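Local coordinates for mucus binding protein (Lactobacillus reuteri, PDB 3I57) that probably takes part in adhesion to mucus as a cell-wall-anchored surface protein, one repeat of which also binds immunoglobulins, at residues H5-D10 with F68-F73; D44-F49 with F73-E78; L96-H101 with Q143-L148. One frame throughout, in Å; residues are numbered along the deposited sequence.

How the contacts relate
Contacts 1 and 2 lie in the N-terminal mucin-binding part of the repeat and share Phe73 and strand 67-80, which pairs in parallel with 2-10 in contact 1 and antiparallel with 46-51 in contact 2. Their centres are about 14 Å apart, and Asp10 joins them by bonding to His75. Both are partly buried: contact 1 is a backbone ladder with side chains packed on both faces, the helix-covered one more apolar, whereas contact 2, on the edge strand, adds a cation-pi pair, a histidine-carboxylate bond and a bridging water. Contact 3, whose centre is about 56 Å from that of contact 1, is buried in the Muc B2-like part. It has no direct hydrogen bonds and relies on side-chain packing between sheets.

Contact 1: residues H5-D10 with F68-F73; sequences HVQYID and FYTVIF
The carbonyl O of Gln7 takes the amide N of Val71 at 2.7 Å and, more weakly, a CA-H of the same strand, with Thr70 CA 3.3 Å from Gln7 O. These grips join strands 2-10 and 67-80, the parallel central pair of a beta-grasp sheet. Four more bonds continue the ladder: Tyr69 N to His5 O, Gln7 N to Tyr69 O, Ile9 N to Val71 O and Phe73 N to Ile9 O. As a parallel pair requires, Gln7 and Ile9 use both N and O, with Tyr69 and Val71 doing the same opposite.

Val6, Tyr8, Val71 and Phe73 lie on the face that receives helix 35-43, where Ile38 touches Val71 and Phe73. A beta-branched valine suits an extended strand, and here it makes two contacts at once: Val71 CG2 sits off-centre over the Tyr8 ring, 4.3 Å from its centroid, and also meets Val6 CG1 at 4.0 Å. The Tyr8 and Phe73 rings approach edge to edge, Tyr8 CD2 being 3.7 Å from Phe73 CE2. A tyrosine fits because its hydroxyl reaches beyond this apolar layer to bond with Tyr32 OH.

On the other face, His5 and Phe68 run side by side, each with CG opposite its carbonyl carbon (chi1 -48° and -62°). His5 CD2 comes over one face of the Phe68 ring, toward the rim, 3.3 Å from Phe68 CE1, with the planes tilted by 33°. Bonds from the imidazole to Asp21 and Asp66 fix its rotation, and two carboxylates would probably favour a protonated ring. Further along this face, Ile9 packs against Ile72. Back on the helix side, the Phe73 ring turns its edge to the backbone, with Phe73 CD2 3.4 Å from Ile9 O.

Contact 2: residues D44-F49 with F73-E78; sequences DGYELF and FKHHRE
Lys74 lays its chain across the Phe49 ring and holds its ammonium over the face, NZ being 4.5 Å from the Phe49 ring centroid in a cation-pi contact. The pair lies where edge strand 46-51 meets strand 67-80 in the beta-grasp sheet. The chain bends about CD-CE (chi4 -49°), which swings NZ over the ring, while CE lies 3.3 Å from Phe49 CD1; a long flexible chain with a charged end suits this partly exposed position.

Beneath it, Glu47 and Lys74 form an antiparallel hydrogen-bonded pair, each giving its N-H to the other's carbonyl O. Gly45, the C-prime residue, with positive phi, of the Schellman motif that ends helix 35-43, receives His76 N on its carbonyl.

Across the sheet, Tyr46, Phe73 and His75 form an aromatic cluster. Tyr46 CD1 meets Phe73 CB at 3.6 Å, and the Tyr46 and His75 rings stand nearly perpendicular. His75 is fixed by bonds to Asp127 and Asp10, and Asp10 also bonds to Tyr46 OH.

His76 ND1 donates to Glu47 OE2 at 3.2 Å, coming from above the carboxylate plane. A water also gives a proton to Glu47 OE2, at 2.8 Å, and accepts a bond from Arg77 N at 3.0 Å.

Contact 3: residues L96-H101 with Q143-L148; sequences LTETVH and QSYKAL
Leu96 brings its CB to within 3.4 Å of Tyr145 OH, and its carbonyl O lies at the edge of the Tyr145 ring, in the ring plane. The hydroxyl itself bonds to Ser167 OG, which gives this buried phenol a polar partner. Thr97 turns to the other side of the strand, where its hydroxyl bonds to Gln117.

On this strand Glu98 carries most of the contact. Its CB stands over the centre of the Tyr145 ring, 3.5 Å from the centroid and 10° off the normal, a CH-pi contact that a glutamate can make because its first carbon is an aliphatic CH2. With CG swung away from the backbone N (chi1 159°), the extended chain carries the carboxylate past the ring to its root, leaving Glu98 OE1 3.2 Å from Tyr145 CB. A water 2.7 Å from Glu98 OE1, which also approaches Lys146 O, keeps this buried carboxylate oxygen solvated, and Arg165 touches the Glu98 side chain.

The strand lies in the Muc B2-like domain, whose ubiquitin clan is consistent with a beta-grasp fold, and runs between strands 112-127 and 176-183 of one sheet. Residues 145-147 join two strands of a separate three-stranded sheet, so Tyr145 from the connection and Leu148 from the strand after it reach across to the first sheet. Were Tyr145 an alanine, the Glu98 methylene would probably lose the surface it rests on and Ser167 its phenol partner, opening a gap between the sheets.

Val100, a beta-branched residue at home in a strand, lays its CG2 alongside Leu148 CD1, 3.7 Å away, the two chains running in opposing senses. That same Leu148 CD1 also lies 3.6 Å from Glu98 OE1.

Contact 1: residues H5-D10 with F68-F73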
loop_
_atom_site.group_PDB
_atom_site.type_symbol
_atom_site.label_atom_id
_atom_site.label_comp_id
_atom_site.label_asym_id
_atom_site.label_seq_id
_atom_site.Cartn_x
_atom_site.Cartn_y
_atom_site.Cartn_z
ATOM N N HIS A 5 -2.409 -14.181 -33.957
ATOM C CA HIS A 5 -2.829 -13.158 -32.997
ATOM C C HIS A 5 -1.928 -13.257 -31.796
ATOM O O HIS A 5 -1.841 -14.299 -31.182
ATOM C CB HIS A 5 -4.287 -13.430 -32.559
ATOM C CG HIS A 5 -5.210 -13.681 -33.704
ATOM N ND1 HIS A 5 -5.679 -12.662 -34.513
ATOM C CD2 HIS A 5 -5.724 -14.826 -34.200
ATOM C CE1 HIS A 5 -6.456 -13.174 -35.451
ATOM N NE2 HIS A 5 -6.504 -14.487 -35.283
ATOM N N VAL A 6 -1.276 -12.165 -31.431
ATOM C CA VAL A 6 -0.399 -12.214 -30.269
ATOM C C VAL A 6 -1.048 -11.416 -29.163
ATOM O O VAL A 6 -1.332 -10.238 -29.332
ATOM C CB VAL A 6 0.975 -11.615 -30.582
ATOM C CG1 VAL A 6 1.867 -11.713 -29.351
ATOM C CG2 VAL A 6 1.594 -12.325 -31.776
ATOM N N GLN A 7 -1.292 -12.064 -28.030
ATOM C CA GLN A 7 -2.151 -11.458 -27.010
ATOM C C GLN A 7 -1.317 -11.120 -25.793
ATOM O O GLN A 7 -0.708 -11.995 -25.203
ATOM C CB GLN A 7 -3.297 -12.422 -26.639
ATOM C CG GLN A 7 -4.198 -12.703 -27.869
ATOM C CD GLN A 7 -5.092 -13.913 -27.687
ATOM O OE1 GLN A 7 -6.313 -13.883 -27.967
ATOM N NE2 GLN A 7 -4.509 -14.982 -27.226
ATOM N N TYR A 8 -1.312 -9.851 -25.428
ATOM C CA TYR A 8 -0.580 -9.373 -24.250
ATOM C C TYR A 8 -1.517 -9.380 -23.030
ATOM O O TYR A 8 -2.573 -8.740 -23.050
ATOM C CB TYR A 8 0.007 -7.982 -24.528
ATOM C CG TYR A 8 1.110 -8.047 -25.534
ATOM C CD1 TYR A 8 0.814 -8.079 -26.893
ATOM C CD2 TYR A 8 2.439 -8.180 -25.146
ATOM C CE1 TYR A 8 1.795 -8.191 -27.836
ATOM C CE2 TYR A 8 3.458 -8.289 -26.097
ATOM C CZ TYR A 8 3.113 -8.303 -27.449
ATOM O OH TYR A 8 4.080 -8.401 -28.419
ATOM N N ILE A 9 -1.142 -10.125 -21.993
ATOM C CA ILE A 9 -2.069 -10.451 -20.901
ATOM C C ILE A 9 -1.544 -10.033 -19.530
ATOM O O ILE A 9 -0.378 -10.269 -19.241
ATOM C CB ILE A 9 -2.290 -11.977 -20.817
ATOM C CG1 ILE A 9 -2.847 -12.537 -22.138
ATOM C CG2 ILE A 9 -3.257 -12.326 -19.670
ATOM C CD1 ILE A 9 -3.985 -11.757 -22.623
ATOM N N ASP A 10 -2.408 -9.454 -18.687
ATOM C CA ASP A 10 -2.080 -9.283 -17.249
ATOM C C ASP A 10 -2.532 -10.555 -16.553
ATOM O O ASP A 10 -3.742 -10.823 -16.414
ATOM C CB ASP A 10 -2.787 -8.072 -16.637
ATOM C CG ASP A 10 -2.539 -7.928 -15.130
ATOM O OD1 ASP A 10 -2.169 -8.906 -14.472
ATOM O OD2 ASP A 10 -2.713 -6.814 -14.612
ATOM N N PHE A 68 -2.858 -18.531 -32.077
ATOM C CA PHE A 68 -2.847 -17.578 -30.967
ATOM C C PHE A 68 -1.637 -17.792 -30.084
ATOM O O PHE A 68 -1.321 -18.940 -29.742
ATOM C CB PHE A 68 -4.127 -17.750 -30.118
ATOM C CG PHE A 68 -5.405 -17.465 -30.886
ATOM C CD1 PHE A 68 -6.050 -16.251 -30.751
ATOM C CD2 PHE A 68 -5.953 -18.413 -31.747
ATOM C CE1 PHE A 68 -7.255 -15.975 -31.457
ATOM C CE2 PHE A 68 -7.139 -18.151 -32.466
ATOM C CZ PHE A 68 -7.786 -16.949 -32.327
ATOM N N TYR A 69 -0.976 -16.706 -29.673
ATOM C CA TYR A 69 0.129 -16.828 -28.728
ATOM C C TYR A 69 0.001 -15.752 -27.681
ATOM O O TYR A 69 -0.160 -14.576 -28.031
ATOM C CB TYR A 69 1.462 -16.636 -29.446
ATOM C CG TYR A 69 1.611 -17.589 -30.579
ATOM C CD1 TYR A 69 1.957 -18.921 -30.349
ATOM C CD2 TYR A 69 1.337 -17.191 -31.889
ATOM C CE1 TYR A 69 2.064 -19.811 -31.389
ATOM C CE2 TYR A 69 1.466 -18.081 -32.936
ATOM C CZ TYR A 69 1.820 -19.383 -32.680
ATOM O OH TYR A 69 1.946 -20.272 -33.728
ATOM N N THR A 70 0.092 -16.144 -26.417
ATOM C CA THR A 70 0.000 -15.173 -25.314
ATOM C C THR A 70 1.376 -14.714 -24.799
ATOM O O THR A 70 2.386 -15.442 -24.870
ATOM C CB THR A 70 -0.839 -15.729 -24.143
ATOM O OG1 THR A 70 -0.258 -16.952 -23.683
ATOM C CG2 THR A 70 -2.297 -16.002 -24.576
ATOM N N VAL A 71 1.427 -13.460 -24.340
ATOM C CA VAL A 71 2.593 -12.940 -23.665
ATOM C C VAL A 71 2.058 -12.489 -22.319
ATOM O O VAL A 71 1.244 -11.567 -22.237
ATOM C CB VAL A 71 3.238 -11.717 -24.413
ATOM C CG1 VAL A 71 4.459 -11.224 -23.654
ATOM C CG2 VAL A 71 3.687 -12.119 -25.819
ATOM N N ILE A 72 2.492 -13.154 -21.265
ATOM C CA ILE A 72 1.798 -13.009 -19.998
ATOM C C ILE A 72 2.714 -12.249 -19.051
ATOM O O ILE A 72 3.898 -12.559 -18.952
ATOM C CB ILE A 72 1.415 -14.393 -19.380
ATOM C CG1 ILE A 72 0.411 -15.131 -20.271
ATOM C CG2 ILE A 72 0.765 -14.222 -17.982
ATOM C CD1 ILE A 72 0.182 -16.605 -19.887
ATOM N N PHE A 73 2.154 -11.255 -18.371
ATOM C CA PHE A 73 2.910 -10.477 -17.403
ATOM C C PHE A 73 2.362 -10.604 -15.993
ATOM O O PHE A 73 1.180 -10.877 -15.796
ATOM C CB PHE A 73 2.826 -8.991 -17.757
ATOM C CG PHE A 73 3.348 -8.663 -19.117
ATOM C CD1 PHE A 73 4.644 -8.225 -19.278
ATOM C CD2 PHE A 73 2.545 -8.805 -20.229
ATOM C CE1 PHE A 73 5.136 -7.911 -20.552
ATOM C CE2 PHE A 73 3.036 -8.508 -21.518
ATOM C CZ PHE A 73 4.326 -8.068 -21.661
#

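Contact 2: residues D44-F49 with F73-E78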
loop_
_atom_site.group_PDB
_atom_site.type_symbol
_atom_site.label_atom_id
_atom_site.label_comp_id
_atom_site.label_asym_id
_atom_site.label_seq_id
_atom_site.Cartn_x
_atom_site.Cartn_y
_atom_site.Cartn_z
ATOM N N ASP A 44 5.117 0.205 -18.260
ATOM C CA ASP A 44 3.923 0.534 -17.497
ATOM C C ASP A 44 3.903 -0.238 -16.169
ATOM O O ASP A 44 2.874 -0.329 -15.536
ATOM C CB ASP A 44 2.641 0.224 -18.273
ATOM C CG ASP A 44 2.494 1.076 -19.548
ATOM O OD1 ASP A 44 3.142 2.112 -19.626
ATOM O OD2 ASP A 44 1.718 0.707 -20.438
ATOM N N GLY A 45 5.022 -0.815 -15.773
ATOM C CA GLY A 45 5.076 -1.476 -14.467
ATOM C C GLY A 45 5.031 -2.978 -14.466
ATOM O O GLY A 45 5.238 -3.612 -13.426
ATOM N N TYR A 46 4.734 -3.567 -15.615
ATOM C CA TYR A 46 4.635 -5.021 -15.686
ATOM C C TYR A 46 5.991 -5.681 -15.671
ATOM O O TYR A 46 7.014 -5.042 -15.899
ATOM C CB TYR A 46 3.871 -5.443 -16.958
ATOM C CG TYR A 46 2.409 -5.125 -16.861
ATOM C CD1 TYR A 46 1.557 -6.000 -16.198
ATOM C CD2 TYR A 46 1.882 -3.942 -17.381
ATOM C CE1 TYR A 46 0.220 -5.736 -16.070
ATOM C CE2 TYR A 46 0.515 -3.668 -17.261
ATOM C CZ TYR A 46 -0.297 -4.594 -16.612
ATOM O OH TYR A 46 -1.639 -4.376 -16.472
ATOM N N GLU A 47 5.982 -6.987 -15.418
ATOM C CA GLU A 47 7.179 -7.807 -15.485
ATOM C C GLU A 47 6.783 -9.013 -16.295
ATOM O O GLU A 47 5.781 -9.648 -15.985
ATOM C CB GLU A 47 7.544 -8.256 -14.069
ATOM C CG GLU A 47 8.835 -8.976 -13.977
ATOM C CD GLU A 47 9.387 -8.873 -12.575
ATOM O OE1 GLU A 47 10.625 -8.969 -12.450
ATOM O OE2 GLU A 47 8.578 -8.660 -11.624
ATOM N N LEU A 48 7.569 -9.346 -17.313
ATOM C CA LEU A 48 7.302 -10.547 -18.097
ATOM C C LEU A 48 7.287 -11.808 -17.233
ATOM O O LEU A 48 8.238 -12.066 -16.469
ATOM C CB LEU A 48 8.324 -10.693 -19.225
ATOM C CG LEU A 48 8.149 -11.918 -20.141
ATOM C CD1 LEU A 48 6.843 -11.879 -20.954
ATOM C CD2 LEU A 48 9.333 -12.066 -21.064
ATOM N N PHE A 49 6.214 -12.594 -17.357
ATOM C CA PHE A 49 6.121 -13.896 -16.686
ATOM C C PHE A 49 6.369 -15.042 -17.662
ATOM O O PHE A 49 7.201 -15.934 -17.427
ATOM C CB PHE A 49 4.735 -14.017 -16.024
ATOM C CG PHE A 49 4.473 -15.357 -15.390
ATOM C CD1 PHE A 49 5.153 -15.734 -14.248
ATOM C CD2 PHE A 49 3.533 -16.228 -15.932
ATOM C CE1 PHE A 49 4.905 -16.976 -13.654
ATOM C CE2 PHE A 49 3.281 -17.469 -15.336
ATOM C CZ PHE A 49 3.986 -17.828 -14.182
ATOM N N PHE A 73 2.154 -11.255 -18.371
ATOM C CA PHE A 73 2.910 -10.477 -17.403
ATOM C C PHE A 73 2.362 -10.604 -15.993
ATOM O O PHE A 73 1.180 -10.877 -15.796
ATOM C CB PHE A 73 2.826 -8.991 -17.757
ATOM C CG PHE A 73 3.348 -8.663 -19.117
ATOM C CD1 PHE A 73 4.644 -8.225 -19.278
ATOM C CD2 PHE A 73 2.545 -8.805 -20.229
ATOM C CE1 PHE A 73 5.136 -7.911 -20.552
ATOM C CE2 PHE A 73 3.036 -8.508 -21.518
ATOM C CZ PHE A 73 4.326 -8.068 -21.661
ATOM N N LYS A 74 3.220 -10.349 -15.009
ATOM C CA LYS A 74 2.750 -10.079 -13.658
ATOM C C LYS A 74 3.030 -8.615 -13.333
ATOM O O LYS A 74 3.583 -7.876 -14.161
ATOM C CB LYS A 74 3.432 -11.018 -12.646
ATOM C CG LYS A 74 3.161 -12.476 -12.887
ATOM C CD LYS A 74 3.937 -13.335 -11.857
ATOM C CE LYS A 74 3.332 -14.727 -11.706
ATOM N NZ LYS A 74 1.861 -14.625 -11.497
ATOM N N HIS A 75 2.667 -8.182 -12.131
ATOM C CA HIS A 75 2.943 -6.778 -11.765
ATOM C C HIS A 75 4.320 -6.715 -11.097
ATOM O O HIS A 75 4.569 -7.477 -10.158
ATOM C CB HIS A 75 1.904 -6.277 -10.765
ATOM C CG HIS A 75 0.510 -6.207 -11.299
ATOM N ND1 HIS A 75 -0.493 -5.499 -10.662
ATOM C CD2 HIS A 75 -0.046 -6.729 -12.421
ATOM C CE1 HIS A 75 -1.610 -5.610 -11.361
ATOM N NE2 HIS A 75 -1.366 -6.355 -12.428
ATOM N N HIS A 76 5.203 -5.854 -11.582
ATOM C CA HIS A 76 6.474 -5.648 -10.910
ATOM C C HIS A 76 6.252 -4.977 -9.541
ATOM O O HIS A 76 5.447 -4.049 -9.409
ATOM C CB HIS A 76 7.441 -4.813 -11.768
ATOM C CG HIS A 76 8.775 -4.663 -11.121
ATOM N ND1 HIS A 76 9.646 -5.725 -10.974
ATOM C CD2 HIS A 76 9.323 -3.628 -10.440
ATOM C CE1 HIS A 76 10.708 -5.324 -10.298
ATOM N NE2 HIS A 76 10.542 -4.055 -9.970
ATOM N N ARG A 77 6.948 -5.473 -8.520
ATOM C CA ARG A 77 6.849 -4.919 -7.173
ATOM C C ARG A 77 8.200 -4.509 -6.628
ATOM O O ARG A 77 9.232 -5.065 -7.014
ATOM C CB ARG A 77 6.176 -5.924 -6.235
ATOM C CG ARG A 77 4.684 -6.114 -6.571
ATOM C CD ARG A 77 3.979 -7.168 -5.727
ATOM N NE ARG A 77 2.547 -7.129 -6.016
ATOM C CZ ARG A 77 1.988 -7.765 -7.043
ATOM N NH1 ARG A 77 2.739 -8.496 -7.853
ATOM N NH2 ARG A 77 0.685 -7.659 -7.255
ATOM N N GLU A 78 8.187 -3.532 -5.731
ATOM C CA GLU A 78 9.402 -3.090 -5.065
ATOM C C GLU A 78 9.068 -2.723 -3.621
ATOM O O GLU A 78 8.026 -2.134 -3.333
ATOM C CB GLU A 78 10.024 -1.897 -5.792
ATOM C CG GLU A 78 9.061 -0.726 -5.995
ATOM C CD GLU A 78 9.707 0.471 -6.701
ATOM O OE1 GLU A 78 9.844 0.408 -7.946
ATOM O OE2 GLU A 78 10.063 1.468 -6.011
HETATM O O HOH W 1 8.385 -8.132 -8.867
#

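Contact 3: residues L96-H101 with Q143-L148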
loop_
_atom_site.group_PDB
_atom_site.type_symbol
_atom_site.label_atom_id
_atom_site.label_comp_id
_atom_site.label_asym_id
_atom_site.label_seq_id
_atom_site.Cartn_x
_atom_site.Cartn_y
_atom_site.Cartn_z
ATOM N N LEU A 96 -1.117 9.128 16.694
ATOM C CA LEU A 96 -2.204 9.107 17.662
ATOM C C LEU A 96 -1.958 10.161 18.745
ATOM O O LEU A 96 -0.811 10.499 19.041
ATOM C CB LEU A 96 -2.315 7.746 18.346
ATOM C CG LEU A 96 -2.472 6.506 17.468
ATOM C CD1 LEU A 96 -2.732 5.293 18.375
ATOM C CD2 LEU A 96 -3.645 6.706 16.528
ATOM N N THR A 97 -3.041 10.639 19.353
ATOM C CA THR A 97 -2.944 11.705 20.335
ATOM C C THR A 97 -3.528 11.268 21.676
ATOM O O THR A 97 -4.640 10.728 21.748
ATOM C CB THR A 97 -3.702 12.974 19.853
ATOM O OG1 THR A 97 -3.104 13.456 18.655
ATOM C CG2 THR A 97 -3.668 14.090 20.907
ATOM N N GLU A 98 -2.762 11.489 22.743
ATOM C CA GLU A 98 -3.262 11.239 24.081
ATOM C C GLU A 98 -3.797 12.577 24.609
ATOM O O GLU A 98 -3.141 13.601 24.441
ATOM C CB GLU A 98 -2.135 10.722 24.977
ATOM C CG GLU A 98 -2.454 10.935 26.460
ATOM C CD GLU A 98 -1.309 10.504 27.363
ATOM O OE1 GLU A 98 -0.180 10.978 27.110
ATOM O OE2 GLU A 98 -1.568 9.723 28.319
ATOM N N THR A 99 -4.988 12.574 25.224
ATOM C CA THR A 99 -5.581 13.803 25.773
ATOM C C THR A 99 -5.869 13.584 27.244
ATOM O O THR A 99 -6.541 12.606 27.608
ATOM C CB THR A 99 -6.925 14.135 25.089
ATOM O OG1 THR A 99 -6.691 14.308 23.698
ATOM C CG2 THR A 99 -7.511 15.435 25.638
ATOM N N VAL A 100 -5.358 14.487 28.073
ATOM C CA VAL A 100 -5.626 14.465 29.502
ATOM C C VAL A 100 -6.406 15.701 29.910
ATOM O O VAL A 100 -5.966 16.840 29.686
ATOM C CB VAL A 100 -4.342 14.414 30.315
ATOM C CG1 VAL A 100 -4.681 14.358 31.838
ATOM C CG2 VAL A 100 -3.463 13.225 29.864
ATOM N N HIS A 101 -7.581 15.457 30.469
ATOM C CA HIS A 101 -8.423 16.492 31.025
ATOM C C HIS A 101 -8.103 16.672 32.506
ATOM O O HIS A 101 -7.654 15.734 33.186
ATOM C CB HIS A 101 -9.911 16.103 30.894
ATOM C CG HIS A 101 -10.365 15.849 29.494
ATOM N ND1 HIS A 101 -10.212 16.769 28.477
ATOM C CD2 HIS A 101 -11.020 14.793 28.953
ATOM C CE1 HIS A 101 -10.751 16.288 27.367
ATOM N NE2 HIS A 101 -11.227 15.080 27.626
ATOM N N GLN A 143 3.784 2.368 21.219
ATOM C CA GLN A 143 4.606 3.551 21.437
ATOM C C GLN A 143 4.147 4.268 22.697
ATOM O O GLN A 143 2.944 4.363 22.963
ATOM C CB GLN A 143 4.512 4.518 20.249
ATOM C CG GLN A 143 5.133 4.007 18.935
ATOM C CD GLN A 143 6.671 4.067 18.977
ATOM O OE1 GLN A 143 7.336 3.142 19.475
ATOM N NE2 GLN A 143 7.237 5.154 18.477
ATOM N N SER A 144 5.105 4.799 23.459
ATOM C CA SER A 144 4.761 5.504 24.710
ATOM C C SER A 144 4.718 7.023 24.509
ATOM O O SER A 144 5.521 7.599 23.757
ATOM C CB SER A 144 5.718 5.093 25.839
ATOM O OG SER A 144 7.047 5.343 25.430
ATOM N N TYR A 145 3.748 7.662 25.159
ATOM C CA TYR A 145 3.580 9.103 25.082
ATOM C C TYR A 145 4.575 9.706 26.027
ATOM O O TYR A 145 4.982 9.042 26.970
ATOM C CB TYR A 145 2.146 9.498 25.510
ATOM C CG TYR A 145 1.127 9.006 24.499
ATOM C CD1 TYR A 145 0.858 9.745 23.359
ATOM C CD2 TYR A 145 0.476 7.785 24.667
ATOM C CE1 TYR A 145 -0.055 9.305 22.413
ATOM C CE2 TYR A 145 -0.465 7.334 23.716
ATOM C CZ TYR A 145 -0.708 8.111 22.595
ATOM O OH TYR A 145 -1.618 7.688 21.638
ATOM N N LYS A 146 4.989 10.934 25.745
ATOM C CA LYS A 146 5.801 11.707 26.692
ATOM C C LYS A 146 5.014 11.794 28.009
ATOM O O LYS A 146 3.787 11.883 27.986
ATOM C CB LYS A 146 6.013 13.110 26.133
ATOM C CG LYS A 146 7.052 13.916 26.903
ATOM C CD LYS A 146 7.031 15.385 26.485
ATOM C CE LYS A 146 7.983 16.189 27.372
ATOM N NZ LYS A 146 9.297 15.489 27.543
ATOM N N ALA A 147 5.708 11.770 29.144
ATOM C CA ALA A 147 5.038 11.982 30.433
ATOM C C ALA A 147 4.405 13.357 30.542
ATOM O O ALA A 147 5.019 14.379 30.217
ATOM C CB ALA A 147 6.012 11.738 31.613
ATOM N N LEU A 148 3.164 13.387 31.017
ATOM C CA LEU A 148 2.461 14.655 31.198
ATOM C C LEU A 148 2.287 14.948 32.679
ATOM O O LEU A 148 1.684 14.176 33.403
ATOM C CB LEU A 148 1.095 14.601 30.516
ATOM C CG LEU A 148 1.151 14.303 29.021
ATOM C CD1 LEU A 148 -0.236 14.375 28.393
ATOM C CD2 LEU A 148 2.121 15.271 28.311
HETATM O O HOH W 2 1.818 10.194 28.750
#